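Fe(2+) transporter FeoB (Escherichia coli, PDB 3I8S) takes up ferrous iron across the inner membrane in a GTP-driven process, its cytosolic G domain probably coupling nucleotide binding to channel opening. Local coordinates at residues A[53-65]-A[71-83]. Numbering follows the deposited sequence.
Sequences TLVDLPGTYSLTT and SLDEQIACHYILS
The ring of Y80 takes L57 and V55 over one face: L57 CD2 makes a CH-pi contact 4.1 Å from the ring centroid, 28° off the normal, and V55 CG1 sits over the CE1–CZ side, while V55 CG2 meets the hydroxyl OH. With CG anti to the backbone N (chi1 -175°), the ring extends from the helix to the end of strand 51-56. P58 CB sits over a face of the D73 carboxylate, 3.5 Å from D73 CG, and a water donates to both D73 OD2 and G59 O. One residue on, E74, bent at chi2 (-70°), reaches the end of the loop, where T65 OG1 donates to the syn lone pair of E74 OE1 at 2.7 Å. The amide of Q75 completes the chain, NE2 donating to T65 OG1 at 3.1 Å with the acceptor nearly in the amide plane. Between this first turn and Y80, A77 CB packs on T60 CG2 and L63 CD2. The contact exemplifies how a P-loop GTPase joins its DxxG motif (D56 to G59, predicted to bind GTP) to the following helix, here through L57, P58 and G59. L57 O accepts from K16 of the P-loop, strand 51-56 runs parallel to 4-10, and helix 213-218 touches T65 and H79.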
loop_
_atom_site.group_PDB
_atom_site.type_symbol
_atom_site.label_atom_id
_atom_site.label_comp_id
_atom_site.label_asym_id
_atom_site.label_seq_id
_atom_site.Cartn_x
_atom_site.Cartn_y
_atom_site.Cartn_z
ATOM N N THR A 53 -14.369 -6.244 -10.263
ATOM C CA THR A 53 -13.678 -7.471 -9.880
ATOM C C THR A 53 -12.762 -7.083 -8.760
ATOM O O THR A 53 -11.912 -6.202 -8.926
ATOM C CB THR A 53 -12.843 -8.089 -11.032
ATOM O OG1 THR A 53 -13.724 -8.470 -12.112
ATOM C CG2 THR A 53 -12.079 -9.321 -10.559
ATOM N N LEU A 54 -12.912 -7.781 -7.643
ATOM C CA LEU A 54 -12.130 -7.583 -6.426
ATOM C C LEU A 54 -11.216 -8.772 -6.212
ATOM O O LEU A 54 -11.675 -9.893 -6.058
ATOM C CB LEU A 54 -13.080 -7.435 -5.221
ATOM C CG LEU A 54 -12.488 -7.043 -3.885
ATOM C CD1 LEU A 54 -11.879 -5.632 -4.034
ATOM C CD2 LEU A 54 -13.581 -7.190 -2.742
ATOM N N VAL A 55 -9.922 -8.515 -6.213
ATOM C CA VAL A 55 -8.888 -9.519 -6.041
ATOM C C VAL A 55 -8.333 -9.410 -4.630
ATOM O O VAL A 55 -7.799 -8.351 -4.218
ATOM C CB VAL A 55 -7.744 -9.327 -7.095
ATOM C CG1 VAL A 55 -6.668 -10.396 -6.875
ATOM C CG2 VAL A 55 -8.304 -9.363 -8.512
ATOM N N ASP A 56 -8.497 -10.464 -3.866
ATOM C CA ASP A 56 -8.086 -10.457 -2.462
ATOM C C ASP A 56 -6.602 -10.778 -2.390
ATOM O O ASP A 56 -6.208 -11.904 -2.704
ATOM C CB ASP A 56 -8.866 -11.511 -1.689
ATOM C CG ASP A 56 -8.507 -11.535 -0.189
ATOM O OD1 ASP A 56 -8.176 -10.497 0.402
ATOM O OD2 ASP A 56 -8.621 -12.618 0.369
ATOM N N LEU A 57 -5.785 -9.864 -1.935
ATOM C CA LEU A 57 -4.341 -10.157 -1.899
ATOM C C LEU A 57 -3.935 -10.748 -0.525
ATOM O O LEU A 57 -4.554 -10.434 0.493
ATOM C CB LEU A 57 -3.559 -8.897 -2.215
ATOM C CG LEU A 57 -3.860 -8.180 -3.522
ATOM C CD1 LEU A 57 -2.936 -7.003 -3.689
ATOM C CD2 LEU A 57 -3.783 -9.187 -4.691
ATOM N N PRO A 58 -2.900 -11.612 -0.495
ATOM C CA PRO A 58 -2.523 -12.202 0.796
ATOM C C PRO A 58 -2.141 -11.108 1.778
ATOM O O PRO A 58 -1.643 -10.071 1.370
ATOM C CB PRO A 58 -1.323 -13.084 0.456
ATOM C CG PRO A 58 -1.427 -13.337 -0.975
ATOM C CD PRO A 58 -2.042 -12.105 -1.580
ATOM N N GLY A 59 -2.454 -11.307 3.047
ATOM C CA GLY A 59 -2.135 -10.317 4.075
ATOM C C GLY A 59 -0.641 -10.134 4.164
ATOM O O GLY A 59 0.112 -11.097 4.071
ATOM N N THR A 60 -0.212 -8.884 4.372
ATOM C CA THR A 60 1.189 -8.549 4.426
ATOM C C THR A 60 1.438 -7.243 5.224
ATOM O O THR A 60 0.591 -6.364 5.223
ATOM C CB THR A 60 1.827 -8.443 2.991
ATOM O OG1 THR A 60 3.247 -8.409 3.116
ATOM C CG2 THR A 60 1.338 -7.212 2.195
ATOM N N TYR A 61 2.599 -7.188 5.882
ATOM C CA TYR A 61 3.039 -6.006 6.621
ATOM C C TYR A 61 3.657 -4.963 5.665
ATOM O O TYR A 61 3.602 -3.770 5.923
ATOM C CB TYR A 61 4.048 -6.398 7.717
ATOM C CG TYR A 61 4.685 -5.192 8.346
ATOM C CD1 TYR A 61 3.963 -4.351 9.185
ATOM C CD2 TYR A 61 6.036 -4.888 8.107
ATOM C CE1 TYR A 61 4.554 -3.210 9.742
ATOM C CE2 TYR A 61 6.611 -3.755 8.637
ATOM C CZ TYR A 61 5.898 -2.950 9.478
ATOM O OH TYR A 61 6.521 -1.827 9.983
ATOM N N SER A 62 4.229 -5.438 4.550
ATOM C CA SER A 62 4.933 -4.591 3.614
ATOM C C SER A 62 5.006 -5.240 2.229
ATOM O O SER A 62 4.554 -6.362 2.051
ATOM C CB SER A 62 6.352 -4.283 4.108
ATOM O OG SER A 62 7.257 -5.329 3.821
ATOM N N LEU A 63 5.604 -4.515 1.295
ATOM C CA LEU A 63 5.871 -5.011 -0.043
ATOM C C LEU A 63 7.362 -5.329 -0.203
ATOM O O LEU A 63 7.829 -5.619 -1.320
ATOM C CB LEU A 63 5.437 -3.962 -1.072
ATOM C CG LEU A 63 3.933 -3.648 -1.103
ATOM C CD1 LEU A 63 3.570 -2.712 -2.234
ATOM C CD2 LEU A 63 3.055 -4.859 -1.134
ATOM N N THR A 64 8.099 -5.343 0.904
ATOM C CA THR A 64 9.544 -5.448 0.887
ATOM C C THR A 64 10.029 -6.870 1.095
ATOM O O THR A 64 9.513 -7.579 1.966
ATOM C CB THR A 64 10.150 -4.542 1.988
ATOM O OG1 THR A 64 9.822 -3.183 1.686
ATOM C CG2 THR A 64 11.646 -4.748 2.067
ATOM N N THR A 65 11.020 -7.257 0.279
ATOM C CA THR A 65 11.650 -8.578 0.261
ATOM C C THR A 65 13.145 -8.481 0.575
ATOM O O THR A 65 13.539 -8.357 1.736
ATOM C CB THR A 65 11.619 -9.212 -1.138
ATOM O OG1 THR A 65 10.274 -9.482 -1.523
ATOM C CG2 THR A 65 12.484 -10.481 -1.148
ATOM N N SER A 71 8.217 -14.137 3.422
ATOM C CA SER A 71 6.983 -14.788 3.017
ATOM C C SER A 71 6.650 -14.630 1.517
ATOM O O SER A 71 6.868 -13.583 0.872
ATOM C CB SER A 71 5.793 -14.351 3.904
ATOM O OG SER A 71 5.336 -13.037 3.645
ATOM N N LEU A 72 6.117 -15.714 0.986
ATOM C CA LEU A 72 5.487 -15.693 -0.319
ATOM C C LEU A 72 4.432 -14.652 -0.346
ATOM O O LEU A 72 4.363 -13.877 -1.300
ATOM C CB LEU A 72 4.832 -17.041 -0.633
ATOM C CG LEU A 72 5.598 -17.975 -1.530
ATOM C CD1 LEU A 72 4.940 -19.348 -1.481
ATOM C CD2 LEU A 72 5.577 -17.393 -2.933
ATOM N N ASP A 73 3.616 -14.612 0.719
ATOM C CA ASP A 73 2.439 -13.722 0.777
ATOM C C ASP A 73 2.806 -12.289 0.376
ATOM O O ASP A 73 2.110 -11.660 -0.403
ATOM C CB ASP A 73 1.776 -13.755 2.176
ATOM C CG ASP A 73 0.910 -15.008 2.421
ATOM O OD1 ASP A 73 0.890 -15.974 1.614
ATOM O OD2 ASP A 73 0.227 -15.059 3.479
ATOM N N GLU A 74 3.900 -11.772 0.913
ATOM C CA GLU A 74 4.435 -10.451 0.578
ATOM C C GLU A 74 4.914 -10.247 -0.879
ATOM O O GLU A 74 4.693 -9.179 -1.506
ATOM C CB GLU A 74 5.567 -10.156 1.562
ATOM C CG GLU A 74 6.343 -8.879 1.388
ATOM C CD GLU A 74 7.236 -8.864 0.173
ATOM O OE1 GLU A 74 8.138 -9.721 0.092
ATOM O OE2 GLU A 74 7.058 -7.967 -0.695
ATOM N N GLN A 75 5.601 -11.238 -1.419
ATOM C CA GLN A 75 6.039 -11.136 -2.827
ATOM C C GLN A 75 4.864 -11.204 -3.791
ATOM O O GLN A 75 4.826 -10.506 -4.808
ATOM C CB GLN A 75 7.052 -12.206 -3.127
ATOM C CG GLN A 75 8.288 -11.960 -2.302
ATOM C CD GLN A 75 9.384 -12.902 -2.527
ATOM O OE1 GLN A 75 9.212 -14.028 -3.018
ATOM N NE2 GLN A 75 10.583 -12.461 -2.133
ATOM N N ILE A 76 3.885 -12.029 -3.437
ATOM C CA ILE A 76 2.659 -12.132 -4.247
ATOM C C ILE A 76 1.914 -10.798 -4.333
ATOM O O ILE A 76 1.493 -10.341 -5.416
ATOM C CB ILE A 76 1.738 -13.265 -3.707
ATOM C CG1 ILE A 76 2.369 -14.610 -3.978
ATOM C CG2 ILE A 76 0.325 -13.148 -4.301
ATOM C CD1 ILE A 76 1.832 -15.809 -3.124
ATOM N N ALA A 77 1.768 -10.165 -3.170
ATOM C CA ALA A 77 1.144 -8.882 -3.070
ATOM C C ALA A 77 1.906 -7.871 -3.908
ATOM O O ALA A 77 1.310 -7.194 -4.743
ATOM C CB ALA A 77 1.091 -8.439 -1.594
ATOM N N CYS A 78 3.206 -7.757 -3.697
ATOM C CA CYS A 78 4.038 -6.851 -4.452
ATOM C C CYS A 78 3.982 -7.084 -5.991
ATOM O O CYS A 78 3.863 -6.170 -6.783
ATOM C CB CYS A 78 5.472 -7.014 -3.965
ATOM S SG CYS A 78 6.581 -5.834 -4.648
ATOM N N HIS A 79 4.062 -8.337 -6.390
ATOM C CA HIS A 79 4.080 -8.662 -7.790
ATOM C C HIS A 79 2.742 -8.236 -8.431
ATOM O O HIS A 79 2.719 -7.652 -9.498
ATOM C CB HIS A 79 4.299 -10.159 -7.932
ATOM C CG HIS A 79 4.158 -10.657 -9.327
ATOM N ND1 HIS A 79 2.963 -11.109 -9.834
ATOM C CD2 HIS A 79 5.038 -10.703 -10.344
ATOM C CE1 HIS A 79 3.129 -11.472 -11.086
ATOM N NE2 HIS A 79 4.380 -11.240 -11.421
ATOM N N TYR A 80 1.631 -8.508 -7.771
ATOM C CA TYR A 80 0.332 -8.067 -8.315
ATOM C C TYR A 80 0.251 -6.553 -8.446
ATOM O O TYR A 80 -0.130 -5.997 -9.469
ATOM C CB TYR A 80 -0.798 -8.523 -7.418
ATOM C CG TYR A 80 -2.147 -8.205 -8.008
ATOM C CD1 TYR A 80 -2.692 -9.016 -9.001
ATOM C CD2 TYR A 80 -2.847 -7.084 -7.594
ATOM C CE1 TYR A 80 -3.937 -8.696 -9.573
ATOM C CE2 TYR A 80 -4.082 -6.755 -8.135
ATOM C CZ TYR A 80 -4.633 -7.592 -9.101
ATOM O OH TYR A 80 -5.847 -7.222 -9.694
ATOM N N ILE A 81 0.685 -5.885 -7.407
ATOM C CA ILE A 81 0.559 -4.428 -7.344
ATOM C C ILE A 81 1.405 -3.807 -8.485
ATOM O O ILE A 81 0.947 -2.890 -9.177
ATOM C CB ILE A 81 0.868 -3.932 -5.868
ATOM C CG1 ILE A 81 -0.043 -4.636 -4.802
ATOM C CG2 ILE A 81 0.801 -2.410 -5.728
ATOM C CD1 ILE A 81 -1.442 -4.077 -4.597
ATOM N N LEU A 82 2.604 -4.358 -8.762
ATOM C CA LEU A 82 3.483 -3.870 -9.843
ATOM C C LEU A 82 3.048 -4.307 -11.245
ATOM O O LEU A 82 3.548 -3.819 -12.237
ATOM C CB LEU A 82 4.921 -4.342 -9.635
ATOM C CG LEU A 82 5.747 -3.786 -8.478
ATOM C CD1 LEU A 82 5.121 -4.043 -7.146
ATOM C CD2 LEU A 82 7.142 -4.386 -8.538
ATOM N N SER A 83 2.121 -5.254 -11.323
ATOM C CA SER A 83 1.694 -5.818 -12.593
ATOM C C SER A 83 0.854 -4.837 -13.385
ATOM O O SER A 83 0.800 -4.926 -14.614
ATOM C CB SER A 83 0.848 -7.091 -12.374
ATOM O OG SER A 83 -0.453 -6.749 -11.950
HETATM O O HOH W 1 -0.348 -13.350 5.419
#